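Local coordinates for protein ornithine carbamoyltransferase, mitochondrial (Coccidioides immitis, PDB 3SDS) that catalyses the transfer of the carbamoyl group from carbamoyl phosphate to L-ornithine, giving L-citrulline and phosphate, a step of arginine biosynthesis, as a homotrimer, at residues E300-M305 with D317-S322; A161-I166 with M211-A216; T165-F170 with S182-E187; Y223-H228 with L246-V251. All blocks are in the same frame, centred on the assembly; numbering follows the deposited sequence.

Contact 1: E300-M305 with D317-S322; sequences ENWKFM and DEVFYS
V319 pushes its CG1 methyl over one face of the F304 ring, and the same methyl also meets the indole of W302. V319 CG1 lies 4.2 Å from the centroid of the F304 ring and 23° off its normal, a CH-pi contact displaced toward the CG side of the ring: V319 CG1 to F304 CG is 3.9 Å. At W302 the outer corner of the six-membered ring does the touching, with CH2 4.0 Å from V319 CG1, and the methyl approaches that ring obliquely. The valine side chain crosses both aromatic side chains at about a right angle, and its CG1 alone makes both touches. With chi1 at 171°, V319 CG1 stands anti to the backbone N and beside the carbonyl carbon, and this is the branch turned to the two rings.

F320, whose CB leaves its CA on the far side from the strand, still reaches F304 through its rim: F304 CE2 lies near the plane of the F320 ring, at its edge, 3.9 Å from F320 CD1. Just beyond, S322 turns back on the short helix, and its OG and N both bond to V319 O from the same face of the carbonyl, OG at 2.8 Å.

R310 makes a cation-pi contact with F320, and D113 of a second subunit packs against the same residue. F320 also touches L308, a carbamoyl phosphate-binding residue by similarity. This is apolar packing of a short helix against edge strand 303-306 of the parallel sheet in the ornithine-binding domain, beside the probable substrate site.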
# COMPACT_ATOMS: atom_id res chain seq x y z
N GLU A 300 -43.31 1.43 -17.96
CA GLU A 300 -43.38 -0.01 -17.85
C GLU A 300 -41.99 -0.63 -17.61
O GLU A 300 -41.84 -1.53 -16.79
CB GLU A 300 -44.05 -0.58 -19.11
CG GLU A 300 -44.34 -2.10 -19.07
CD GLU A 300 -45.20 -2.52 -17.88
OE1 GLU A 300 -46.04 -1.71 -17.41
OE2 GLU A 300 -45.04 -3.68 -17.42
N ASN A 301 -40.96 -0.11 -18.29
CA ASN A 301 -39.62 -0.69 -18.17
C ASN A 301 -38.62 0.15 -17.38
O ASN A 301 -37.45 0.23 -17.74
CB ASN A 301 -39.05 -1.03 -19.57
CG ASN A 301 -38.87 0.20 -20.45
OD1 ASN A 301 -39.71 1.11 -20.46
ND2 ASN A 301 -37.77 0.23 -21.19
N TRP A 302 -39.08 0.76 -16.29
CA TRP A 302 -38.20 1.62 -15.47
C TRP A 302 -37.04 0.83 -14.87
O TRP A 302 -37.19 -0.35 -14.53
CB TRP A 302 -38.99 2.35 -14.38
CG TRP A 302 -39.59 1.44 -13.34
CD1 TRP A 302 -40.78 0.78 -13.43
CD2 TRP A 302 -39.03 1.10 -12.07
NE1 TRP A 302 -40.99 0.04 -12.30
CE2 TRP A 302 -39.93 0.21 -11.44
CE3 TRP A 302 -37.85 1.45 -11.40
CZ2 TRP A 302 -39.70 -0.33 -10.17
CZ3 TRP A 302 -37.61 0.92 -10.14
CH2 TRP A 302 -38.54 0.03 -9.54
N LYS A 303 -35.89 1.49 -14.74
CA LYS A 303 -34.66 0.84 -14.28
C LYS A 303 -34.25 1.42 -12.92
O LYS A 303 -34.62 2.54 -12.59
CB LYS A 303 -33.54 1.07 -15.31
CG LYS A 303 -33.83 0.58 -16.74
CD LYS A 303 -33.75 -0.94 -16.81
CE LYS A 303 -33.43 -1.44 -18.21
NZ LYS A 303 -34.63 -1.97 -18.94
N PHE A 304 -33.48 0.66 -12.16
CA PHE A 304 -33.09 1.09 -10.82
C PHE A 304 -31.58 1.32 -10.65
O PHE A 304 -30.76 0.54 -11.17
CB PHE A 304 -33.59 0.08 -9.78
CG PHE A 304 -33.17 0.40 -8.38
CD1 PHE A 304 -33.77 1.45 -7.68
CD2 PHE A 304 -32.16 -0.33 -7.76
CE1 PHE A 304 -33.37 1.76 -6.38
CE2 PHE A 304 -31.75 -0.03 -6.46
CZ PHE A 304 -32.35 1.02 -5.78
N MET A 305 -31.24 2.38 -9.90
CA MET A 305 -29.85 2.80 -9.63
C MET A 305 -29.64 3.27 -8.18
O MET A 305 -30.46 3.99 -7.61
CB MET A 305 -29.44 3.90 -10.61
CG MET A 305 -29.28 3.44 -12.05
SD MET A 305 -28.83 4.75 -13.21
CE MET A 305 -27.19 5.15 -12.61
N ASP A 317 -35.60 -5.83 -1.48
CA ASP A 317 -34.81 -6.92 -2.06
C ASP A 317 -35.29 -7.31 -3.45
O ASP A 317 -34.49 -7.53 -4.36
CB ASP A 317 -34.83 -8.15 -1.14
CG ASP A 317 -33.59 -8.26 -0.28
OD1 ASP A 317 -32.79 -7.30 -0.21
OD2 ASP A 317 -33.40 -9.33 0.33
N GLU A 318 -36.61 -7.37 -3.59
CA GLU A 318 -37.27 -7.68 -4.85
C GLU A 318 -36.80 -6.73 -5.96
O GLU A 318 -36.47 -7.19 -7.06
CB GLU A 318 -38.78 -7.62 -4.68
CG GLU A 318 -39.57 -7.83 -5.95
CD GLU A 318 -40.80 -6.94 -6.00
OE1 GLU A 318 -40.69 -5.75 -5.59
OE2 GLU A 318 -41.86 -7.44 -6.44
N VAL A 319 -36.75 -5.43 -5.67
CA VAL A 319 -36.30 -4.42 -6.65
C VAL A 319 -34.81 -4.52 -6.91
O VAL A 319 -34.39 -4.57 -8.07
CB VAL A 319 -36.65 -2.97 -6.22
CG1 VAL A 319 -35.99 -1.95 -7.15
CG2 VAL A 319 -38.15 -2.76 -6.22
N PHE A 320 -34.02 -4.57 -5.84
CA PHE A 320 -32.55 -4.53 -5.90
C PHE A 320 -31.99 -5.61 -6.81
O PHE A 320 -31.06 -5.36 -7.57
CB PHE A 320 -31.95 -4.66 -4.49
CG PHE A 320 -30.48 -4.29 -4.39
CD1 PHE A 320 -30.06 -2.96 -4.53
CD2 PHE A 320 -29.52 -5.27 -4.11
CE1 PHE A 320 -28.70 -2.61 -4.42
CE2 PHE A 320 -28.15 -4.93 -4.00
CZ PHE A 320 -27.74 -3.60 -4.16
N TYR A 321 -32.58 -6.81 -6.75
CA TYR A 321 -32.07 -7.97 -7.46
C TYR A 321 -32.82 -8.33 -8.74
O TYR A 321 -32.48 -9.32 -9.39
CB TYR A 321 -31.98 -9.20 -6.54
CG TYR A 321 -30.96 -9.07 -5.43
CD1 TYR A 321 -29.61 -8.93 -5.73
CD2 TYR A 321 -31.35 -9.09 -4.09
CE1 TYR A 321 -28.67 -8.82 -4.72
CE2 TYR A 321 -30.41 -8.96 -3.07
CZ TYR A 321 -29.08 -8.84 -3.39
OH TYR A 321 -28.13 -8.73 -2.41
N SER A 322 -33.82 -7.54 -9.11
CA SER A 322 -34.53 -7.77 -10.38
C SER A 322 -33.65 -7.44 -11.61
O SER A 322 -32.55 -6.87 -11.49
CB SER A 322 -35.85 -6.99 -10.43
OG SER A 322 -35.66 -5.59 -10.33

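Contact 2: A161-I166 with M211-A216; sequences ADFLTI and MGVNVA
A Schellman motif ends helix 199-210 and leads into strand 214-218, and F163 of helix 156-169 packs against this turn. G212, with positive phi, is the C-prime residue of the motif: its N bonds to T209 O, while V213 N bonds to A208 O. The turn leaves M211 and V213 with their CB atoms toward the phenylalanine, and one ring carbon meets both.

That carbon is F163 CE2. V213 comes to the edge of the ring, near its plane, with CG2 4.0 Å from F163 CE2. M211 arrives obliquely, its CG 4.1 Å from the same F163 CE2, and its CB lies about as close. Each of the two side chains runs antiparallel to that of F163, lying alongside it rather than across it. The M211 chain, bent at chi2 (-70°) and chi3, then carries the sulfur and CE off elsewhere, leaving the touching to CB and CG. No hydrogen bond crosses the contact, which is wholly apolar and buried.

On the helix itself T165 OG1 bonds back to A161 O at 2.8 Å, standing above the carbonyl plane by 37°; T165 N bonds to the same oxygen, which therefore takes two donors one turn on.

The helix segment belongs to the carbamoyl phosphate-binding part of the chain and segment 211-216 to the ornithine-binding part. F163 also meets L204 and A208 of helix 199-210, M211 extends to P34 and F37 of helix 34-51, and beyond the turn N214 and V215 run on between the neighbouring strands 190-194 and 246-249 of the parallel sheet.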
# COMPACT_ATOMS: atom_id res chain seq x y z
N ALA A 161 -19.68 8.04 -13.91
CA ALA A 161 -20.07 6.63 -13.89
C ALA A 161 -21.55 6.45 -14.19
O ALA A 161 -21.93 5.60 -15.02
CB ALA A 161 -19.72 6.00 -12.56
N ASP A 162 -22.39 7.24 -13.52
CA ASP A 162 -23.83 7.08 -13.67
C ASP A 162 -24.29 7.36 -15.09
O ASP A 162 -25.09 6.59 -15.65
CB ASP A 162 -24.58 7.92 -12.64
CG ASP A 162 -24.43 7.37 -11.24
OD1 ASP A 162 -23.81 6.30 -11.10
OD2 ASP A 162 -24.93 8.00 -10.27
N PHE A 163 -23.76 8.41 -15.71
CA PHE A 163 -24.11 8.69 -17.10
C PHE A 163 -23.53 7.68 -18.11
O PHE A 163 -24.19 7.38 -19.10
CB PHE A 163 -23.89 10.17 -17.49
CG PHE A 163 -25.09 11.02 -17.23
CD1 PHE A 163 -25.40 11.45 -15.94
CD2 PHE A 163 -25.98 11.33 -18.27
CE1 PHE A 163 -26.55 12.21 -15.70
CE2 PHE A 163 -27.15 12.09 -18.02
CZ PHE A 163 -27.43 12.53 -16.74
N LEU A 164 -22.35 7.12 -17.83
CA LEU A 164 -21.84 5.99 -18.62
C LEU A 164 -22.86 4.86 -18.62
O LEU A 164 -23.11 4.25 -19.67
CB LEU A 164 -20.52 5.45 -18.05
CG LEU A 164 -19.90 4.21 -18.75
CD1 LEU A 164 -19.82 4.37 -20.29
CD2 LEU A 164 -18.53 3.89 -18.20
N THR A 165 -23.44 4.59 -17.45
CA THR A 165 -24.33 3.47 -17.28
C THR A 165 -25.60 3.74 -18.06
O THR A 165 -26.06 2.87 -18.80
CB THR A 165 -24.67 3.25 -15.80
OG1 THR A 165 -23.47 3.31 -15.01
CG2 THR A 165 -25.33 1.91 -15.59
N ILE A 166 -26.15 4.95 -17.91
CA ILE A 166 -27.39 5.34 -18.58
C ILE A 166 -27.20 5.25 -20.10
O ILE A 166 -28.02 4.63 -20.78
CB ILE A 166 -27.90 6.76 -18.08
CG1 ILE A 166 -28.26 6.71 -16.58
CG2 ILE A 166 -29.10 7.28 -18.92
CD1 ILE A 166 -28.34 8.08 -15.89
N MET A 211 -27.12 17.76 -20.14
CA MET A 211 -27.43 16.72 -21.13
C MET A 211 -28.88 16.72 -21.61
O MET A 211 -29.29 15.82 -22.35
CB MET A 211 -27.07 15.35 -20.57
CG MET A 211 -25.58 15.16 -20.22
SD MET A 211 -24.48 15.09 -21.65
CE MET A 211 -24.00 16.82 -21.79
N GLY A 212 -29.65 17.72 -21.20
CA GLY A 212 -31.06 17.81 -21.60
C GLY A 212 -31.93 16.73 -21.00
O GLY A 212 -32.96 16.37 -21.57
N VAL A 213 -31.54 16.23 -19.83
CA VAL A 213 -32.31 15.19 -19.11
C VAL A 213 -33.12 15.78 -17.93
O VAL A 213 -32.56 16.50 -17.10
CB VAL A 213 -31.38 14.07 -18.59
CG1 VAL A 213 -32.19 12.91 -18.03
CG2 VAL A 213 -30.47 13.60 -19.70
N ASN A 214 -34.41 15.45 -17.86
CA ASN A 214 -35.30 15.93 -16.77
C ASN A 214 -35.14 15.18 -15.44
O ASN A 214 -35.08 13.96 -15.42
CB ASN A 214 -36.77 15.91 -17.22
CG ASN A 214 -37.03 16.80 -18.44
OD1 ASN A 214 -36.53 17.93 -18.53
ND2 ASN A 214 -37.83 16.29 -19.39
N VAL A 215 -35.06 15.93 -14.34
CA VAL A 215 -34.85 15.34 -13.01
C VAL A 215 -35.96 15.78 -12.09
O VAL A 215 -36.32 16.98 -12.10
CB VAL A 215 -33.52 15.80 -12.37
CG1 VAL A 215 -33.37 15.22 -10.96
CG2 VAL A 215 -32.34 15.41 -13.23
N ALA A 216 -36.50 14.86 -11.28
CA ALA A 216 -37.54 15.20 -10.27
C ALA A 216 -37.16 14.66 -8.90
O ALA A 216 -36.76 13.51 -8.78
CB ALA A 216 -38.89 14.68 -10.70

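Contact 3: T165-F170 with S182-E187; sequences TIHESF and SSLGLE
The last turn of helix 156-169 runs past the irregular loop 182-187, with H167 and L184 the closest pair at 7.0 Å between their CA atoms. This loop forms part of the connection from the helix to strand 190-194, the first strand in sequence of the ornithine-binding domain's parallel sheet, and folds back onto the helix it has left.

L186 does most of the packing. Its CD1 touches I166 CG2 at 4.0 Å, and its CD2 is only slightly farther from the same methyl, so the fork of the leucine meets the beta branch of the isoleucine. The other side of the fork looks to F170, where L186 CD2 lies 4.5 Å from F170 CB; the ring of F170 itself leads away. H167, with CG anti to its N (chi1 173°), brings its ring edge to the loop backbone: H167 CD2 is 4.0 Å from L184 O, which lies near the ring plane. L184 also packs on A38 and V41 of helix 34-51.

The loop is tied within itself by an ST turn, G185 N to S183 OG at 2.9 Å, and S183 OG donates in turn to E187 OE1 at 2.7 Å, meeting it on the syn side, 35° out of the carboxylate plane.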
# COMPACT_ATOMS: atom_id res chain seq x y z
N THR A 165 -23.44 4.59 -17.45
CA THR A 165 -24.33 3.47 -17.28
C THR A 165 -25.60 3.74 -18.06
O THR A 165 -26.06 2.87 -18.80
CB THR A 165 -24.67 3.25 -15.80
OG1 THR A 165 -23.47 3.31 -15.01
CG2 THR A 165 -25.33 1.91 -15.59
N ILE A 166 -26.15 4.95 -17.91
CA ILE A 166 -27.39 5.34 -18.58
C ILE A 166 -27.20 5.25 -20.10
O ILE A 166 -28.02 4.63 -20.78
CB ILE A 166 -27.90 6.76 -18.08
CG1 ILE A 166 -28.26 6.71 -16.58
CG2 ILE A 166 -29.10 7.28 -18.92
CD1 ILE A 166 -28.34 8.08 -15.89
N HIS A 167 -26.10 5.81 -20.59
CA HIS A 167 -25.72 5.78 -22.01
C HIS A 167 -25.63 4.37 -22.65
O HIS A 167 -25.94 4.21 -23.82
CB HIS A 167 -24.40 6.55 -22.22
CG HIS A 167 -23.83 6.46 -23.61
ND1 HIS A 167 -22.73 5.68 -23.91
CD2 HIS A 167 -24.19 7.06 -24.77
CE1 HIS A 167 -22.44 5.79 -25.19
NE2 HIS A 167 -23.32 6.62 -25.74
N GLU A 168 -25.20 3.37 -21.88
CA GLU A 168 -25.13 1.98 -22.35
C GLU A 168 -26.51 1.31 -22.43
O GLU A 168 -26.80 0.54 -23.35
CB GLU A 168 -24.29 1.14 -21.39
CG GLU A 168 -22.79 1.17 -21.58
CD GLU A 168 -22.07 0.31 -20.53
OE1 GLU A 168 -22.65 0.05 -19.43
OE2 GLU A 168 -20.93 -0.10 -20.81
N SER A 169 -27.34 1.60 -21.42
CA SER A 169 -28.59 0.88 -21.23
C SER A 169 -29.66 1.40 -22.17
O SER A 169 -30.54 0.66 -22.56
CB SER A 169 -29.03 0.97 -19.78
OG SER A 169 -30.33 0.41 -19.63
N PHE A 170 -29.57 2.68 -22.53
CA PHE A 170 -30.43 3.27 -23.56
C PHE A 170 -29.68 3.49 -24.88
O PHE A 170 -29.82 4.53 -25.53
CB PHE A 170 -31.06 4.58 -23.05
CG PHE A 170 -31.94 4.40 -21.83
CD1 PHE A 170 -33.32 4.21 -21.97
CD2 PHE A 170 -31.40 4.42 -20.54
CE1 PHE A 170 -34.14 4.04 -20.84
CE2 PHE A 170 -32.21 4.25 -19.41
CZ PHE A 170 -33.58 4.06 -19.57
N SER A 182 -21.84 17.72 -28.35
CA SER A 182 -22.18 18.35 -27.07
C SER A 182 -23.30 17.61 -26.37
O SER A 182 -23.89 18.13 -25.40
CB SER A 182 -22.57 19.82 -27.26
OG SER A 182 -23.76 19.96 -28.02
N SER A 183 -23.57 16.39 -26.83
CA SER A 183 -24.68 15.60 -26.31
C SER A 183 -24.42 14.09 -26.38
O SER A 183 -23.75 13.59 -27.30
CB SER A 183 -25.96 15.95 -27.08
OG SER A 183 -26.99 15.01 -26.84
N LEU A 184 -24.97 13.37 -25.40
CA LEU A 184 -24.96 11.91 -25.40
C LEU A 184 -26.24 11.31 -26.00
O LEU A 184 -26.51 10.12 -25.84
CB LEU A 184 -24.77 11.39 -23.98
CG LEU A 184 -23.43 11.68 -23.32
CD1 LEU A 184 -23.49 11.30 -21.85
CD2 LEU A 184 -22.30 10.96 -24.02
N GLY A 185 -27.03 12.14 -26.69
CA GLY A 185 -28.29 11.71 -27.31
C GLY A 185 -29.37 11.27 -26.34
O GLY A 185 -30.20 10.45 -26.69
N LEU A 186 -29.39 11.85 -25.13
CA LEU A 186 -30.32 11.45 -24.07
C LEU A 186 -31.48 12.42 -23.81
O LEU A 186 -32.20 12.29 -22.82
CB LEU A 186 -29.56 11.23 -22.76
CG LEU A 186 -28.57 10.05 -22.69
CD1 LEU A 186 -27.70 10.12 -21.44
CD2 LEU A 186 -29.30 8.69 -22.82
N GLU A 187 -31.66 13.40 -24.70
CA GLU A 187 -32.66 14.42 -24.50
C GLU A 187 -34.06 13.87 -24.27
O GLU A 187 -34.54 13.00 -25.00
CB GLU A 187 -32.66 15.43 -25.65
CG GLU A 187 -31.41 16.32 -25.68
CD GLU A 187 -30.28 15.76 -26.58
OE1 GLU A 187 -29.27 16.48 -26.77
OE2 GLU A 187 -30.40 14.62 -27.09

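Contact 4: Y223-H228 with L246-V251; sequences YEIPSH and LTQTTV
I225 carries the first segment's side of this contact, meeting Q248 and L246 of the sheet's edge strand. Ahead of it, Y223 sets its ring against that of F283. E224 follows with its CB toward the strand, but its OE2 bonds back to G222 N.

Then comes I225, buried, with CG1 anti to the carbonyl carbon and the chain extended (chi2 178°), which carries CD1 out to the strand. Q248 OE1 lies 4.1 Å from I225 CD1 and nearly as close to CG1 and CB, so the amide oxygen rests alongside the length of the aliphatic chain, the two side chains crossing at a slant. The glutamine gets there by a bend at chi2 (-147°). L246 adds a looser apolar touch, its CD2 4.5 Å from I225 CD1. P226, the N-cap residue, then leads into helix 227-237.

At the end of the strand T249 forms an ST turn, V251 N bonding to T249 OG1 at 3.0 Å, just before helix 252-255. The contact thus joins the loop just ahead of the crossover helix to the second strand of the beta-alpha-beta unit 214-218, 227-237, 246-249: I225 also packs on V230 and L246 on I233 of the helix, while T247 and T249 pair with strand 214-218.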
# COMPACT_ATOMS: atom_id res chain seq x y z
N TYR A 223 -35.20 18.25 4.38
CA TYR A 223 -34.11 17.51 3.74
C TYR A 223 -33.99 17.84 2.24
O TYR A 223 -33.62 17.00 1.42
CB TYR A 223 -34.30 16.00 3.98
CG TYR A 223 -34.27 15.68 5.45
CD1 TYR A 223 -35.45 15.60 6.19
CD2 TYR A 223 -33.06 15.50 6.12
CE1 TYR A 223 -35.41 15.34 7.55
CE2 TYR A 223 -33.01 15.23 7.48
CZ TYR A 223 -34.19 15.16 8.18
OH TYR A 223 -34.14 14.90 9.53
N GLU A 224 -34.29 19.09 1.92
CA GLU A 224 -34.32 19.60 0.56
C GLU A 224 -32.94 19.98 0.02
O GLU A 224 -31.97 20.12 0.76
CB GLU A 224 -35.23 20.82 0.52
CG GLU A 224 -36.65 20.56 1.00
CD GLU A 224 -36.89 20.89 2.47
OE1 GLU A 224 -35.90 21.05 3.23
OE2 GLU A 224 -38.07 20.99 2.87
N ILE A 225 -32.86 20.14 -1.29
CA ILE A 225 -31.66 20.66 -1.93
C ILE A 225 -31.37 22.05 -1.37
O ILE A 225 -32.26 22.91 -1.35
CB ILE A 225 -31.85 20.76 -3.47
CG1 ILE A 225 -32.23 19.40 -4.06
CG2 ILE A 225 -30.60 21.35 -4.13
CD1 ILE A 225 -32.49 19.42 -5.55
N PRO A 226 -30.14 22.27 -0.88
CA PRO A 226 -29.68 23.60 -0.47
C PRO A 226 -29.74 24.61 -1.62
O PRO A 226 -29.38 24.27 -2.75
CB PRO A 226 -28.22 23.37 -0.06
CG PRO A 226 -28.16 21.94 0.32
CD PRO A 226 -29.15 21.22 -0.55
N SER A 227 -30.17 25.83 -1.34
CA SER A 227 -30.39 26.81 -2.41
C SER A 227 -29.12 27.27 -3.14
O SER A 227 -29.20 27.72 -4.29
CB SER A 227 -31.21 28.00 -1.91
OG SER A 227 -30.60 28.58 -0.79
N HIS A 228 -27.95 27.13 -2.51
CA HIS A 228 -26.71 27.29 -3.25
C HIS A 228 -26.60 26.26 -4.39
O HIS A 228 -26.07 26.57 -5.46
CB HIS A 228 -25.47 27.23 -2.34
CG HIS A 228 -24.18 27.30 -3.09
ND1 HIS A 228 -23.76 28.43 -3.76
CD2 HIS A 228 -23.23 26.36 -3.33
CE1 HIS A 228 -22.61 28.19 -4.37
NE2 HIS A 228 -22.27 26.94 -4.12
N LEU A 246 -35.85 20.99 -13.66
CA LEU A 246 -35.91 20.56 -12.25
C LEU A 246 -37.29 20.63 -11.58
O LEU A 246 -38.00 21.64 -11.66
CB LEU A 246 -34.91 21.33 -11.40
CG LEU A 246 -34.73 20.79 -9.98
CD1 LEU A 246 -34.22 19.34 -10.02
CD2 LEU A 246 -33.81 21.67 -9.17
N THR A 247 -37.65 19.53 -10.90
CA THR A 247 -38.91 19.42 -10.16
C THR A 247 -38.65 19.04 -8.70
O THR A 247 -37.89 18.09 -8.43
CB THR A 247 -39.86 18.41 -10.87
OG1 THR A 247 -40.41 19.05 -12.02
CG2 THR A 247 -41.00 17.93 -9.95
N GLN A 248 -39.27 19.78 -7.78
CA GLN A 248 -39.11 19.58 -6.34
C GLN A 248 -40.43 19.19 -5.66
O GLN A 248 -41.42 19.92 -5.75
CB GLN A 248 -38.58 20.86 -5.70
CG GLN A 248 -37.27 21.35 -6.26
CD GLN A 248 -36.43 22.03 -5.19
OE1 GLN A 248 -35.91 21.38 -4.28
NE2 GLN A 248 -36.29 23.34 -5.30
N THR A 249 -40.45 18.05 -4.96
CA THR A 249 -41.70 17.56 -4.31
C THR A 249 -41.47 16.96 -2.92
O THR A 249 -40.35 16.63 -2.56
CB THR A 249 -42.49 16.58 -5.27
OG1 THR A 249 -43.65 16.05 -4.62
CG2 THR A 249 -41.63 15.43 -5.70
N THR A 250 -42.55 16.83 -2.15
CA THR A 250 -42.55 16.17 -0.83
C THR A 250 -43.19 14.78 -0.91
O THR A 250 -43.01 13.94 -0.02
CB THR A 250 -43.26 17.08 0.22
OG1 THR A 250 -42.35 18.11 0.63
CG2 THR A 250 -43.75 16.31 1.47
N VAL A 251 -43.93 14.54 -2.00
CA VAL A 251 -44.64 13.29 -2.23
C VAL A 251 -43.91 12.42 -3.26
O VAL A 251 -43.69 12.86 -4.38
CB VAL A 251 -46.05 13.56 -2.76
CG1 VAL A 251 -46.89 12.30 -2.67
CG2 VAL A 251 -46.70 14.74 -2.02

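In the fold
Contacts 1 and 2 are buried and apolar, each turning on aromatic rings, whereas contacts 3 and 4 are only partly buried and bring polar atoms, a backbone carbonyl and a glutamine amide oxygen, against side-chain carbons. Contacts 2 and 3 share helix 156-169 and merge, their centres 7 Å apart, with F163 CD2 3.8 Å from L186 CD1. Segment 300-305 of contact 1 also touches this helix, M305 SD lying 3.9 Å from I166 CG1. Contacts 1 and 4 involve the two edge strands of one parallel sheet, 303-306 and 246-249, with nearest atoms about 15 Å apart; contact 2 reaches strand 214-218, the immediate neighbour of 246-249.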